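Local coordinates for protein transketolase (Campylobacter jejuni, PDB 3L84) that belongs to the transketolase family, enzymes that combine two thiamine diphosphate-binding-type domains with a C-terminal domain, at residues E580-E585 with C596-G601; Y600-F605 with E616-S621. One frame throughout, in Å; residues are numbered along the deposited sequence.

Contact 1. Residues E580-E585 with C596-G601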
ATOM      1  N   GLU A 580     -30.535 -23.904   2.069  1.00  9.25           N
ATOM      2  CA  GLU A 580     -29.290 -23.710   1.341  1.00 10.56           C
ATOM      3  C   GLU A 580     -29.034 -22.209   1.277  1.00  9.77           C
ATOM      4  O   GLU A 580     -29.888 -21.410   0.847  1.00  9.47           O
ATOM      5  CB  GLU A 580     -29.429 -24.307  -0.043  1.00 10.62           C
ATOM      6  CG  GLU A 580     -28.136 -24.375  -0.831  1.00 14.44           C
ATOM      7  CD  GLU A 580     -28.247 -25.344  -2.000  1.00 20.37           C
ATOM      8  OE1 GLU A 580     -27.537 -26.384  -2.003  1.00 25.31           O
ATOM      9  OE2 GLU A 580     -29.108 -25.121  -2.879  1.00 23.20           O
ATOM     10  N   VAL A 581     -27.863 -21.797   1.755  1.00  8.60           N
ATOM     11  CA  VAL A 581     -27.513 -20.373   1.941  1.00  8.56           C
ATOM     12  C   VAL A 581     -26.617 -19.947   0.802  1.00  8.23           C
ATOM     13  O   VAL A 581     -25.567 -20.564   0.585  1.00  8.24           O
ATOM     14  CB  VAL A 581     -26.807 -20.162   3.278  1.00  8.30           C
ATOM     15  CG1 VAL A 581     -26.489 -18.669   3.488  1.00 10.00           C
ATOM     16  CG2 VAL A 581     -27.664 -20.709   4.468  1.00  9.54           C
ATOM     17  N   ILE A 582     -27.038 -18.909   0.088  1.00  7.56           N
ATOM     18  CA  ILE A 582     -26.315 -18.367  -1.050  1.00  7.55           C
ATOM     19  C   ILE A 582     -25.904 -16.935  -0.705  1.00  7.90           C
ATOM     20  O   ILE A 582     -26.759 -16.071  -0.467  1.00  8.16           O
ATOM     21  CB  ILE A 582     -27.119 -18.388  -2.340  1.00  8.48           C
ATOM     22  CG1 ILE A 582     -27.628 -19.811  -2.669  1.00 10.54           C
ATOM     23  CG2 ILE A 582     -26.291 -17.815  -3.506  1.00  9.48           C
ATOM     24  CD1 ILE A 582     -29.021 -20.124  -2.194  1.00 13.76           C
ATOM     25  N   GLY A 583     -24.600 -16.700  -0.687  1.00  7.31           N
ATOM     26  CA  GLY A 583     -24.041 -15.363  -0.485  1.00  7.65           C
ATOM     27  C   GLY A 583     -23.878 -14.641  -1.803  1.00  8.36           C
ATOM     28  O   GLY A 583     -23.465 -15.270  -2.796  1.00  9.48           O
ATOM     29  N   VAL A 584     -24.249 -13.370  -1.874  1.00  7.60           N
ATOM     30  CA  VAL A 584     -24.230 -12.605  -3.092  1.00  7.35           C
ATOM     31  C   VAL A 584     -23.559 -11.245  -2.842  1.00  7.53           C
ATOM     32  O   VAL A 584     -24.041 -10.425  -2.061  1.00  8.21           O
ATOM     33  CB  VAL A 584     -25.671 -12.373  -3.592  1.00  7.88           C
ATOM     34  CG1 VAL A 584     -25.639 -11.623  -4.912  1.00  9.42           C
ATOM     35  CG2 VAL A 584     -26.466 -13.713  -3.702  1.00  8.59           C
ATOM     36  N   GLU A 585     -22.421 -11.010  -3.498  1.00  8.08           N
ATOM     37  CA  GLU A 585     -21.673  -9.773  -3.343  1.00  8.80           C
ATOM     38  C   GLU A 585     -20.904  -9.495  -4.627  1.00  7.76           C
ATOM     39  O   GLU A 585     -20.345 -10.394  -5.205  1.00  7.96           O
ATOM     40  CB  GLU A 585     -20.671  -9.853  -2.177  1.00 10.78           C
ATOM     41  CG  GLU A 585     -21.268  -9.714  -0.801  1.00 12.60           C
ATOM     42  CD  GLU A 585     -20.234  -9.546   0.310  1.00 13.37           C
ATOM     43  OE1 GLU A 585     -19.068 -10.052   0.221  1.00 12.86           O
ATOM     44  OE2 GLU A 585     -20.619  -8.957   1.321  1.00 14.13           O
ATOM     45  N   CYS A 596     -22.122 -19.418   4.176  1.00  8.07           N
ATOM     46  CA  CYS A 596     -22.886 -19.750   2.976  1.00  8.66           C
ATOM     47  C   CYS A 596     -22.454 -21.071   2.378  1.00  8.27           C
ATOM     48  O   CYS A 596     -21.277 -21.448   2.422  1.00  9.91           O
ATOM     49  CB  CYS A 596     -22.703 -18.684   1.915  1.00  8.36           C
ATOM     50  SG  CYS A 596     -23.192 -17.026   2.467  1.00 10.97           S
ATOM     51  N   HIS A 597     -23.403 -21.804   1.793  1.00  8.00           N
ATOM     52  CA  HIS A 597     -23.102 -23.009   1.035  1.00  7.76           C
ATOM     53  C   HIS A 597     -22.541 -22.676  -0.324  1.00  8.03           C
ATOM     54  O   HIS A 597     -21.678 -23.415  -0.841  1.00  9.28           O
ATOM     55  CB  HIS A 597     -24.343 -23.872   0.860  1.00  8.35           C
ATOM     56  CG  HIS A 597     -24.949 -24.296   2.149  1.00  9.87           C
ATOM     57  ND1 HIS A 597     -24.527 -25.393   2.867  1.00 15.86           N
ATOM     58  CD2 HIS A 597     -25.969 -23.756   2.848  1.00  8.86           C
ATOM     59  CE1 HIS A 597     -25.267 -25.505   3.960  1.00 13.57           C
ATOM     60  NE2 HIS A 597     -26.156 -24.526   3.970  1.00 14.39           N
ATOM     61  N   LYS A 598     -23.062 -21.621  -0.918  1.00  8.09           N
ATOM     62  CA  LYS A 598     -22.661 -21.189  -2.244  1.00  7.69           C
ATOM     63  C   LYS A 598     -22.389 -19.694  -2.206  1.00  7.24           C
ATOM     64  O   LYS A 598     -23.040 -18.989  -1.452  1.00  8.01           O
ATOM     65  CB  LYS A 598     -23.755 -21.451  -3.289  1.00  8.62           C
ATOM     66  CG  LYS A 598     -24.134 -22.917  -3.488  1.00 10.19           C
ATOM     67  CD  LYS A 598     -25.181 -23.060  -4.576  1.00 13.26           C
ATOM     68  CE  LYS A 598     -25.510 -24.499  -4.765  1.00 16.25           C
ATOM     69  NZ  LYS A 598     -26.522 -24.610  -5.890  1.00 18.97           N
ATOM     70  N   VAL A 599     -21.475 -19.216  -3.045  1.00  7.09           N
ATOM     71  CA  VAL A 599     -21.156 -17.814  -3.142  1.00  8.38           C
ATOM     72  C   VAL A 599     -21.213 -17.382  -4.595  1.00  8.31           C
ATOM     73  O   VAL A 599     -20.573 -18.004  -5.439  1.00 10.29           O
ATOM     74  CB  VAL A 599     -19.779 -17.514  -2.536  1.00  9.04           C
ATOM     75  CG1 VAL A 599     -19.362 -16.064  -2.748  1.00 11.24           C
ATOM     76  CG2 VAL A 599     -19.746 -17.888  -1.055  1.00 10.21           C
ATOM     77  N   TYR A 600     -21.997 -16.335  -4.849  1.00  7.50           N
ATOM     78  CA  TYR A 600     -22.221 -15.734  -6.139  1.00  7.63           C
ATOM     79  C   TYR A 600     -21.555 -14.369  -6.126  1.00  8.05           C
ATOM     80  O   TYR A 600     -22.112 -13.397  -5.658  1.00  7.96           O
ATOM     81  CB  TYR A 600     -23.722 -15.596  -6.383  1.00  8.04           C
ATOM     82  CG  TYR A 600     -24.155 -15.318  -7.802  1.00  6.91           C
ATOM     83  CD1 TYR A 600     -24.302 -16.340  -8.708  1.00  7.56           C
ATOM     84  CD2 TYR A 600     -24.427 -14.033  -8.231  1.00  8.60           C
ATOM     85  CE1 TYR A 600     -24.729 -16.111  -9.989  1.00  8.11           C
ATOM     86  CE2 TYR A 600     -24.856 -13.804  -9.513  1.00  8.89           C
ATOM     87  CZ  TYR A 600     -25.007 -14.852 -10.379  1.00  8.27           C
ATOM     88  OH  TYR A 600     -25.438 -14.680 -11.685  1.00  9.21           O
ATOM     89  N   GLY A 601     -20.317 -14.356  -6.629  1.00  7.96           N
ATOM     90  CA  GLY A 601     -19.468 -13.187  -6.564  1.00  8.27           C
ATOM     91  C   GLY A 601     -18.815 -12.907  -7.890  1.00  8.13           C
ATOM     92  O   GLY A 601     -19.339 -13.267  -8.957  1.00  9.55           O
TER
HETATM   93  O   HOH W   1     -28.696 -23.330  -4.689  1.00 19.33           O
HETATM   94  O   HOH W   2     -26.923 -27.354  -5.230  1.00 30.67           O
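The pairing of Ile582, Gly583 and Val584 with Lys598, Val599 and Tyr600 joins two parallel neighbours in the mixed sheet of the C-terminal domain, strand 598-600 being outermost within the chain. At the start, Val581 O takes two backbone donors, His597 N at 2.8 Å and Lys598 N at 3.1 Å. Val581 faces Cys596 and Ile582 faces Lys598, which makes His597 the additional residue before regular pairing begins. Gly583 then bonds both ways, its N to Lys598 O and its O to Tyr600 N; the latter is 2.7 Å and almost straight at the hydrogen (174°). A bond from Glu585 N to Tyr600 O closes the series.

The side chains differ by face. Next to the bare Gly583, Cys596 SG lies 3.5 Å from Gly583 CA, placed there by a first torsion of -58° that sets the sulfur beside its own backbone N. The sulfur thus rests directly on the glycine backbone. The His597 ring presents an edge to the Val581 backbone, with Val581 N near its plane, and CD2 is 3.7 Å from Val581 CB. On the face of Ile582, Val584 and Tyr600, Lys598 runs out extended beyond CG, bringing NZ to 4.0 Å from Glu580 OE2. The opposite charges stop short of a salt bridge; a water instead gives a hydrogen to OE2 of Glu580 (2.6 Å) and accepts one from NZ of Lys598 (2.8 Å).

Helix 622-629 packs on this face through Ile582 and Tyr600, whereas the carboxylate of Glu585 turns to Arg463, Ser533 and Ser589. Ten residues with neither helix nor strand link the two segments, yet the strands run the same way, a parallel sheet edge built on a loop connection in the transketolase C-terminal domain.

Contact 2. Residues Y600-F605 with E616-S621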
ATOM      1  N   TYR A 600     -21.997 -16.335  -4.849  1.00  7.50           N
ATOM      2  CA  TYR A 600     -22.221 -15.734  -6.139  1.00  7.63           C
ATOM      3  C   TYR A 600     -21.555 -14.369  -6.126  1.00  8.05           C
ATOM      4  O   TYR A 600     -22.112 -13.397  -5.658  1.00  7.96           O
ATOM      5  CB  TYR A 600     -23.722 -15.596  -6.383  1.00  8.04           C
ATOM      6  CG  TYR A 600     -24.155 -15.318  -7.802  1.00  6.91           C
ATOM      7  CD1 TYR A 600     -24.302 -16.340  -8.708  1.00  7.56           C
ATOM      8  CD2 TYR A 600     -24.427 -14.033  -8.231  1.00  8.60           C
ATOM      9  CE1 TYR A 600     -24.729 -16.111  -9.989  1.00  8.11           C
ATOM     10  CE2 TYR A 600     -24.856 -13.804  -9.513  1.00  8.89           C
ATOM     11  CZ  TYR A 600     -25.007 -14.852 -10.379  1.00  8.27           C
ATOM     12  OH  TYR A 600     -25.438 -14.680 -11.685  1.00  9.21           O
ATOM     13  N   GLY A 601     -20.317 -14.356  -6.629  1.00  7.96           N
ATOM     14  CA  GLY A 601     -19.468 -13.187  -6.564  1.00  8.27           C
ATOM     15  C   GLY A 601     -18.815 -12.907  -7.890  1.00  8.13           C
ATOM     16  O   GLY A 601     -19.339 -13.267  -8.957  1.00  9.55           O
ATOM     17  N   ILE A 602     -17.632 -12.292  -7.829  1.00  8.57           N
ATOM     18  CA  ILE A 602     -16.837 -11.991  -9.003  1.00  8.62           C
ATOM     19  C   ILE A 602     -15.451 -12.587  -8.778  1.00  9.41           C
ATOM     20  O   ILE A 602     -14.824 -12.258  -7.756  1.00 11.37           O
ATOM     21  CB  ILE A 602     -16.752 -10.468  -9.229  1.00  8.67           C
ATOM     22  CG1 ILE A 602     -18.114  -9.826  -9.293  1.00 10.41           C
ATOM     23  CG2 ILE A 602     -15.894 -10.156 -10.484  1.00 10.21           C
ATOM     24  CD1 ILE A 602     -18.034  -8.288  -9.291  1.00 11.17           C
ATOM     25  N   GLU A 603     -14.961 -13.336  -9.722  1.00  8.70           N
ATOM     26  CA  GLU A 603     -13.662 -14.039  -9.573  1.00 10.32           C
ATOM     27  C   GLU A 603     -12.565 -13.419 -10.418  1.00 11.21           C
ATOM     28  O   GLU A 603     -11.394 -13.806 -10.271  1.00 14.88           O
ATOM     29  CB  GLU A 603     -13.836 -15.509  -9.890  1.00 11.14           C
ATOM     30  CG  GLU A 603     -14.698 -16.218  -8.883  1.00 15.32           C
ATOM     31  CD  GLU A 603     -14.803 -17.691  -9.183  1.00 21.19           C
ATOM     32  OE1 GLU A 603     -14.041 -18.480  -8.568  1.00 25.44           O
ATOM     33  OE2 GLU A 603     -15.620 -18.060 -10.072  1.00 22.88           O
ATOM     34  N   SER A 604     -12.901 -12.521 -11.320  1.00  7.86           N
ATOM     35  CA  SER A 604     -11.969 -11.879 -12.233  1.00  7.63           C
ATOM     36  C   SER A 604     -11.859 -10.405 -11.887  1.00  6.20           C
ATOM     37  O   SER A 604     -12.573  -9.905 -11.032  1.00  7.43           O
ATOM     38  CB  SER A 604     -12.461 -12.055 -13.682  1.00  7.88           C
ATOM     39  OG  SER A 604     -13.611 -11.287 -13.917  1.00  9.44           O
ATOM     40  N   PHE A 605     -11.014  -9.686 -12.610  1.00  6.55           N
ATOM     41  CA  PHE A 605     -11.082  -8.239 -12.633  1.00  6.39           C
ATOM     42  C   PHE A 605     -12.302  -7.762 -13.423  1.00  6.77           C
ATOM     43  O   PHE A 605     -12.967  -8.562 -14.116  1.00  7.67           O
ATOM     44  CB  PHE A 605      -9.807  -7.594 -13.131  1.00  6.44           C
ATOM     45  CG  PHE A 605      -8.633  -7.811 -12.212  1.00  5.59           C
ATOM     46  CD1 PHE A 605      -8.589  -7.185 -10.973  1.00  6.27           C
ATOM     47  CD2 PHE A 605      -7.559  -8.606 -12.576  1.00  6.20           C
ATOM     48  CE1 PHE A 605      -7.507  -7.348 -10.111  1.00  6.28           C
ATOM     49  CE2 PHE A 605      -6.484  -8.799 -11.718  1.00  5.98           C
ATOM     50  CZ  PHE A 605      -6.462  -8.160 -10.473  1.00  6.11           C
ATOM     51  N   GLU A 616     -24.537  -6.564 -15.557  1.00  7.61           N
ATOM     52  CA  GLU A 616     -25.157  -7.663 -16.315  1.00  7.85           C
ATOM     53  C   GLU A 616     -24.074  -8.655 -16.743  1.00  7.00           C
ATOM     54  O   GLU A 616     -24.239  -9.876 -16.619  1.00  7.57           O
ATOM     55  CB  GLU A 616     -25.923  -7.126 -17.537  1.00  8.58           C
ATOM     56  CG  GLU A 616     -26.638  -8.180 -18.339  1.00  9.93           C
ATOM     57  CD  GLU A 616     -27.749  -8.869 -17.587  1.00 13.50           C
ATOM     58  OE1 GLU A 616     -28.436  -8.247 -16.733  1.00 14.05           O
ATOM     59  OE2 GLU A 616     -27.997 -10.056 -17.898  1.00 16.19           O
ATOM     60  N   ARG A 617     -22.954  -8.137 -17.241  1.00  6.94           N
ATOM     61  CA  ARG A 617     -21.834  -8.968 -17.658  1.00  6.97           C
ATOM     62  C   ARG A 617     -21.387  -9.923 -16.544  1.00  6.67           C
ATOM     63  O   ARG A 617     -21.052 -11.077 -16.812  1.00  8.96           O
ATOM     64  CB  ARG A 617     -20.694  -8.016 -18.083  1.00  8.06           C
ATOM     65  CG  ARG A 617     -19.316  -8.629 -18.132  1.00 10.56           C
ATOM     66  CD  ARG A 617     -19.123  -9.586 -19.279  1.00 13.15           C
ATOM     67  NE  ARG A 617     -17.671  -9.760 -19.370  1.00 14.99           N
ATOM     68  CZ  ARG A 617     -16.939 -10.524 -18.562  1.00 14.53           C
ATOM     69  NH1 ARG A 617     -17.495 -11.317 -17.668  1.00 16.18           N
ATOM     70  NH2 ARG A 617     -15.628 -10.468 -18.672  1.00 20.08           N
ATOM     71  N   PHE A 618     -21.362  -9.425 -15.314  1.00  6.61           N
ATOM     72  CA  PHE A 618     -20.889 -10.206 -14.191  1.00  6.95           C
ATOM     73  C   PHE A 618     -21.987 -10.984 -13.475  1.00  7.94           C
ATOM     74  O   PHE A 618     -21.729 -11.643 -12.458  1.00  9.31           O
ATOM     75  CB  PHE A 618     -20.050  -9.293 -13.252  1.00  8.42           C
ATOM     76  CG  PHE A 618     -18.691  -9.031 -13.820  1.00  8.14           C
ATOM     77  CD1 PHE A 618     -17.730 -10.016 -13.785  1.00 11.22           C
ATOM     78  CD2 PHE A 618     -18.402  -7.854 -14.471  1.00  8.66           C
ATOM     79  CE1 PHE A 618     -16.511  -9.790 -14.396  1.00 13.71           C
ATOM     80  CE2 PHE A 618     -17.181  -7.609 -15.064  1.00  9.28           C
ATOM     81  CZ  PHE A 618     -16.232  -8.558 -15.004  1.00 10.54           C
ATOM     82  N   GLY A 619     -23.194 -10.985 -14.061  1.00  7.88           N
ATOM     83  CA  GLY A 619     -24.227 -11.891 -13.593  1.00  7.65           C
ATOM     84  C   GLY A 619     -25.193 -11.361 -12.585  1.00  8.07           C
ATOM     85  O   GLY A 619     -25.994 -12.125 -12.055  1.00  7.69           O
ATOM     86  N   PHE A 620     -25.163 -10.076 -12.313  1.00  7.91           N
ATOM     87  CA  PHE A 620     -26.007  -9.478 -11.256  1.00  8.33           C
ATOM     88  C   PHE A 620     -27.333  -9.042 -11.806  1.00  9.08           C
ATOM     89  O   PHE A 620     -27.581  -7.870 -12.051  1.00 11.10           O
ATOM     90  CB  PHE A 620     -25.240  -8.387 -10.495  1.00  8.45           C
ATOM     91  CG  PHE A 620     -24.054  -8.939  -9.762  1.00  8.48           C
ATOM     92  CD1 PHE A 620     -24.219  -9.516  -8.509  1.00 10.03           C
ATOM     93  CD2 PHE A 620     -22.804  -8.970 -10.336  1.00  9.64           C
ATOM     94  CE1 PHE A 620     -23.151 -10.099  -7.856  1.00 10.43           C
ATOM     95  CE2 PHE A 620     -21.744  -9.563  -9.689  1.00 10.13           C
ATOM     96  CZ  PHE A 620     -21.914 -10.144  -8.442  1.00  9.89           C
ATOM     97  N   SER A 621     -28.161 -10.048 -12.082  1.00  8.80           N
ATOM     98  CA  SER A 621     -29.556  -9.858 -12.510  1.00  8.83           C
ATOM     99  C   SER A 621     -30.403 -10.896 -11.810  1.00  8.18           C
ATOM    100  O   SER A 621     -29.911 -11.960 -11.433  1.00  8.30           O
ATOM    101  CB  SER A 621     -29.733 -10.008 -14.024  1.00  9.60           C
ATOM    102  OG  SER A 621     -29.645 -11.378 -14.391  1.00 10.22           O
TER
HETATM  103  O   HOH W   3     -19.269 -12.456 -11.577  1.00 12.95           O
HETATM  104  O   HOH W   4     -14.867 -12.391 -16.277  1.00 21.37           O
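Tyr600 OH donates to Gly619 O at 2.6 Å, with the acceptor lying at the edge of the tyrosine ring. The same ring points another part of its edge at the face of Phe620, a T-shaped pair with centroids 5.8 Å apart and planes at 79°. Ile602 fits between two phenylalanines and divides its branches: CG1 meets the edge of Phe620 at CE2 (3.7 Å), and CG2 approaches CD1 of Phe618 (3.8 Å), crossing each side chain at about a right angle. Further along, Ser604 OG lies at the edge of Phe618, 3.3 Å from CE1; a first torsion of 70° also lets this hydroxyl donate to Phe605 O.

Gly619 stands at the C-prime position of a Schellman motif that ends helix 611-617, its N bonded to Glu616 O. With positive phi and no side chain, it permits the tyrosine hydroxyl to come close. Phe620, next in the chain, is the centre of an inverse gamma turn, and its ring lies against Tyr600 and Ile602.

Water joins the two backbones as well, one molecule donating to both Gly601 O (2.7 Å) and Phe618 O (2.7 Å). Arg617 lays its guanidinium off-centre over one face of Phe618 and reaches Ser604 OG through a second water. In the next shell, Arg617 forms a salt bridge with Glu607 and a hydrogen bond with His95 of the second subunit.

Contacts 1 and 2 follow each other along the chain and share Tyr600 and Gly601, with their centres 13 Å apart. Tyr600 works in both: its backbone belongs to the strand pairing of contact 1, while its ring and hydroxyl carry the outer strand over to the helix end of contact 2. The two also touch directly, because Phe620 CZ lies 3.6 Å from Glu585 O and Phe620 CE1 packs 4.1 Å from Val584 CG1. The sheet edge is therefore continuous with the packing around the end of helix 611-617. Only contact 2 reaches the second subunit; contact 1 stays within its own chain.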